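Long-range contact in phosphoribosyl-aminoimidazole carboxylase (Aspergillus clavatus, PDB 3K5I), which probably catalyses the ATP-dependent carboxylation of 5-aminoimidazole ribonucleotide to its N5-carboxyamino form in purine biosynthesis, as an ATP-grasp enzyme: residues L159-S167 with N177-I186. Sequence-based numbering, arbitrary orientation.
Sequences LGYPLMLKS and NFRVNSQDDI. With ADP (adenosine-5'-diphosphate), chain G.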
loop_
_atom_site.group_PDB
_atom_site.type_symbol
_atom_site.label_atom_id
_atom_site.label_comp_id
_atom_site.label_asym_id
_atom_site.label_seq_id
_atom_site.Cartn_x
_atom_site.Cartn_y
_atom_site.Cartn_z
ATOM N N LEU A 159 4.844 -46.096 8.065
ATOM C CA LEU A 159 3.934 -45.214 7.293
ATOM C C LEU A 159 4.126 -45.120 5.766
ATOM O O LEU A 159 3.491 -44.324 5.047
ATOM C CB LEU A 159 3.745 -43.819 7.896
ATOM C CG LEU A 159 4.463 -43.415 9.176
ATOM C CD1 LEU A 159 5.613 -42.512 8.789
ATOM C CD2 LEU A 159 3.499 -42.699 10.018
ATOM N N GLY A 160 5.030 -45.964 5.275
ATOM C CA GLY A 160 5.305 -46.052 3.838
ATOM C C GLY A 160 6.019 -44.931 3.094
ATOM O O GLY A 160 6.391 -43.910 3.666
ATOM N N TYR A 161 6.202 -45.129 1.794
ATOM C CA TYR A 161 6.891 -44.131 0.987
ATOM C C TYR A 161 6.027 -43.673 -0.155
ATOM O O TYR A 161 5.156 -44.424 -0.581
ATOM C CB TYR A 161 8.118 -44.755 0.350
ATOM C CG TYR A 161 9.143 -45.143 1.391
ATOM C CD1 TYR A 161 10.073 -44.207 1.837
ATOM C CD2 TYR A 161 9.174 -46.416 1.962
ATOM C CE1 TYR A 161 10.998 -44.541 2.832
ATOM C CE2 TYR A 161 10.117 -46.762 2.939
ATOM C CZ TYR A 161 11.036 -45.823 3.376
ATOM O OH TYR A 161 11.975 -46.159 4.341
ATOM N N PRO A 162 6.257 -42.449 -0.607
ATOM C CA PRO A 162 7.282 -41.640 0.016
ATOM C C PRO A 162 6.688 -41.163 1.329
ATOM O O PRO A 162 5.565 -41.465 1.719
ATOM C CB PRO A 162 7.314 -40.413 -0.897
ATOM C CG PRO A 162 5.814 -40.220 -1.231
ATOM C CD PRO A 162 5.219 -41.606 -1.245
ATOM N N LEU A 163 7.458 -40.328 2.001
ATOM C CA LEU A 163 6.993 -39.748 3.246
ATOM C C LEU A 163 7.651 -38.370 3.341
ATOM O O LEU A 163 8.637 -38.059 2.666
ATOM C CB LEU A 163 7.388 -40.642 4.414
ATOM C CG LEU A 163 8.788 -41.242 4.539
ATOM C CD1 LEU A 163 9.581 -39.972 4.955
ATOM C CD2 LEU A 163 8.903 -42.408 5.599
ATOM N N MET A 164 7.110 -37.509 4.189
ATOM C CA MET A 164 7.717 -36.179 4.277
ATOM C C MET A 164 8.642 -36.132 5.466
ATOM O O MET A 164 8.171 -36.309 6.579
ATOM C CB MET A 164 6.641 -35.087 4.388
ATOM C CG MET A 164 7.185 -33.654 4.277
ATOM S SD MET A 164 8.196 -33.568 2.812
ATOM C CE MET A 164 7.017 -33.277 1.715
ATOM N N LEU A 165 9.941 -35.958 5.263
ATOM C CA LEU A 165 10.768 -35.912 6.456
ATOM C C LEU A 165 10.730 -34.485 6.943
ATOM O O LEU A 165 10.926 -33.587 6.137
ATOM C CB LEU A 165 12.234 -36.293 6.226
ATOM C CG LEU A 165 13.109 -36.508 7.478
ATOM C CD1 LEU A 165 12.514 -37.436 8.592
ATOM C CD2 LEU A 165 14.596 -36.911 7.128
ATOM N N LYS A 166 10.526 -34.257 8.237
ATOM C CA LYS A 166 10.479 -32.866 8.689
ATOM C C LYS A 166 11.186 -32.557 10.008
ATOM O O LYS A 166 11.116 -33.363 10.947
ATOM C CB LYS A 166 9.010 -32.477 8.927
ATOM C CG LYS A 166 7.991 -32.819 7.875
ATOM C CD LYS A 166 6.694 -31.988 8.076
ATOM C CE LYS A 166 5.695 -31.949 6.868
ATOM N NZ LYS A 166 4.313 -31.253 7.007
ATOM N N SER A 167 11.814 -31.383 10.075
ATOM C CA SER A 167 12.490 -30.859 11.260
ATOM C C SER A 167 11.336 -30.357 12.124
ATOM O O SER A 167 10.383 -29.690 11.654
ATOM C CB SER A 167 13.311 -29.568 11.005
ATOM O OG SER A 167 13.824 -29.080 12.253
ATOM N N ASN A 177 11.880 -29.533 5.454
ATOM C CA ASN A 177 11.101 -30.635 4.879
ATOM C C ASN A 177 12.002 -31.418 3.917
ATOM O O ASN A 177 12.891 -30.862 3.283
ATOM C CB ASN A 177 9.953 -30.006 4.041
ATOM C CG ASN A 177 8.644 -29.789 4.840
ATOM O OD1 ASN A 177 8.640 -29.461 6.033
ATOM N ND2 ASN A 177 7.513 -29.986 4.180
ATOM N N PHE A 178 11.766 -32.717 3.804
ATOM C CA PHE A 178 12.539 -33.511 2.883
ATOM C C PHE A 178 11.748 -34.743 2.548
ATOM O O PHE A 178 11.537 -35.620 3.384
ATOM C CB PHE A 178 13.893 -33.916 3.390
ATOM C CG PHE A 178 14.810 -34.441 2.319
ATOM C CD1 PHE A 178 15.797 -33.621 1.770
ATOM C CD2 PHE A 178 14.714 -35.746 1.877
ATOM C CE1 PHE A 178 16.683 -34.068 0.796
ATOM C CE2 PHE A 178 15.598 -36.241 0.907
ATOM C CZ PHE A 178 16.584 -35.377 0.334
ATOM N N ARG A 179 11.325 -34.751 1.291
ATOM C CA ARG A 179 10.582 -35.858 0.719
ATOM C C ARG A 179 11.449 -37.101 0.651
ATOM O O ARG A 179 12.543 -37.087 0.073
ATOM C CB ARG A 179 10.250 -35.587 -0.742
ATOM C CG ARG A 179 9.195 -36.657 -1.139
ATOM C CD ARG A 179 8.290 -36.252 -2.327
ATOM N NE ARG A 179 8.031 -37.421 -3.167
ATOM C CZ ARG A 179 7.024 -37.580 -4.020
ATOM N NH1 ARG A 179 6.920 -38.733 -4.679
ATOM N NH2 ARG A 179 6.143 -36.608 -4.213
ATOM N N VAL A 180 10.960 -38.185 1.236
ATOM C CA VAL A 180 11.709 -39.428 1.214
ATOM C C VAL A 180 10.878 -40.354 0.308
ATOM O O VAL A 180 9.754 -40.637 0.660
ATOM C CB VAL A 180 11.816 -39.960 2.639
ATOM C CG1 VAL A 180 12.740 -41.149 2.606
ATOM C CG2 VAL A 180 12.309 -38.866 3.618
ATOM N N ASN A 181 11.367 -40.778 -0.859
ATOM C CA ASN A 181 10.582 -41.619 -1.784
ATOM C C ASN A 181 10.829 -43.112 -1.647
ATOM O O ASN A 181 9.962 -43.938 -1.930
ATOM C CB ASN A 181 10.863 -41.261 -3.249
ATOM C CG ASN A 181 10.342 -39.896 -3.620
ATOM O OD1 ASN A 181 9.130 -39.719 -3.639
ATOM N ND2 ASN A 181 11.235 -38.939 -3.929
ATOM N N SER A 182 12.038 -43.420 -1.203
ATOM C CA SER A 182 12.452 -44.796 -1.025
ATOM C C SER A 182 13.399 -44.852 0.133
ATOM O O SER A 182 13.870 -43.834 0.624
ATOM C CB SER A 182 13.335 -45.215 -2.222
ATOM O OG SER A 182 14.738 -45.037 -1.992
ATOM N N GLN A 183 13.685 -46.083 0.520
ATOM C CA GLN A 183 14.587 -46.324 1.632
ATOM C C GLN A 183 15.993 -45.995 1.194
ATOM O O GLN A 183 16.921 -45.966 1.992
ATOM C CB GLN A 183 14.435 -47.803 1.970
ATOM C CG GLN A 183 15.514 -48.463 2.786
ATOM C CD GLN A 183 15.056 -49.877 3.105
ATOM O OE1 GLN A 183 14.023 -50.330 2.596
ATOM N NE2 GLN A 183 15.808 -50.575 3.949
ATOM N N ASP A 184 16.144 -45.748 -0.099
ATOM C CA ASP A 184 17.475 -45.462 -0.606
ATOM C C ASP A 184 17.858 -44.013 -0.492
ATOM O O ASP A 184 19.014 -43.673 -0.695
ATOM C CB ASP A 184 17.597 -45.874 -2.068
ATOM C CG ASP A 184 18.073 -47.289 -2.198
ATOM O OD1 ASP A 184 18.728 -47.694 -1.204
ATOM O OD2 ASP A 184 17.777 -47.941 -3.236
ATOM N N ASP A 185 16.873 -43.179 -0.190
ATOM C CA ASP A 185 17.058 -41.734 -0.018
ATOM C C ASP A 185 17.472 -41.424 1.414
ATOM O O ASP A 185 17.982 -40.351 1.681
ATOM C CB ASP A 185 15.763 -40.963 -0.272
ATOM C CG ASP A 185 15.251 -41.106 -1.699
ATOM O OD1 ASP A 185 14.769 -40.090 -2.244
ATOM O OD2 ASP A 185 15.289 -42.229 -2.254
ATOM N N ILE A 186 17.250 -42.371 2.320
ATOM C CA ILE A 186 17.604 -42.236 3.728
ATOM C C ILE A 186 18.830 -41.440 4.154
ATOM O O ILE A 186 18.750 -40.573 5.031
ATOM C CB ILE A 186 17.193 -43.452 4.636
ATOM C CG1 ILE A 186 15.682 -43.711 4.446
ATOM C CG2 ILE A 186 17.797 -43.455 6.114
ATOM C CD1 ILE A 186 15.060 -44.880 5.225
HETATM P PB ADP G . 6.700 -25.271 6.151
HETATM O O1B ADP G . 8.133 -25.069 5.843
HETATM O O2B ADP G . 6.749 -24.772 7.579
HETATM O O3B ADP G . 5.379 -24.589 5.670
HETATM P PA ADP G . 4.850 -27.587 5.704
HETATM O O1A ADP G . 3.681 -26.711 5.604
HETATM O O2A ADP G . 4.519 -28.749 6.606
HETATM O O3A ADP G . 6.188 -26.793 6.109
HETATM O "O5'" ADP G . 4.970 -28.146 4.201
HETATM C "C5'" ADP G . 4.919 -27.280 3.061
HETATM C "C4'" ADP G . 4.170 -27.963 1.944
HETATM O "O4'" ADP G . 4.808 -29.230 1.636
HETATM C "C3'" ADP G . 2.742 -28.419 2.189
HETATM O "O3'" ADP G . 1.928 -27.338 1.706
HETATM C "C2'" ADP G . 2.504 -29.579 1.214
HETATM O "O2'" ADP G . 2.665 -29.157 -0.173
HETATM C "C1'" ADP G . 3.857 -30.223 1.430
HETATM N N9 ADP G . 3.672 -31.226 2.468
HETATM C C8 ADP G . 3.845 -30.998 3.806
HETATM N N7 ADP G . 3.447 -32.068 4.534
HETATM C C5 ADP G . 3.098 -32.985 3.563
HETATM C C6 ADP G . 2.716 -34.362 3.707
HETATM N N6 ADP G . 2.487 -35.106 4.632
HETATM N N1 ADP G . 2.428 -35.011 2.541
HETATM C C2 ADP G . 2.582 -34.455 1.282
HETATM N N3 ADP G . 3.037 -33.236 1.156
HETATM C C4 ADP G . 3.260 -32.522 2.273
HETATM O O HOH W 1 9.193 -28.974 9.335
#
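Lys166 and Asn177 lie side by side, a non-hydrogen-bonded pair in an antiparallel hairpin of the ATP-grasp domain that turns one face to ADP and the other to helix 186-192. The lysine chain, extended beyond CG, passes Asn177 OD1 with its CD at 3.8 Å and carries NZ to ADP O2A at 2.5 Å and N7 at 2.7 Å; Glu201 forms a salt bridge with the same NZ. Asn177 ND2 bonds to Ser234 and, weakly, to ADP O5'. Met164 crosses Asn177 at about a right angle, and its chain, bent at chi2 (51°) and chi3 (85°), sets CE 3.9 Å from C4 of the adenine.

Farther along, the Arg179 guanidinium lays one face over Pro162 CG, while Asn181 OD1 lies in the guanidinium plane and accepts from both NE and NH1. On the sheet face carrying Leu163, Leu165, Phe178 and Val180, Val180 CG2 sits 3.7 Å from Leu165 CB, and Leu165 and Phe178 pack on the helix. The Tyr161 ring turns one face to Gln183 N, and its buried OH, 3.5 Å from Ile186 CD1, has no polar partner. Backbone bonds from Val180 N to Leu163 O and Phe178 N to Leu165 O set the register that places Lys166 on the nucleotide side; ADP and Glu201 then hold NZ. Its charge probably offsets that of the alpha-phosphate, with Glu201 a competing partner that would tend to keep NZ protonated.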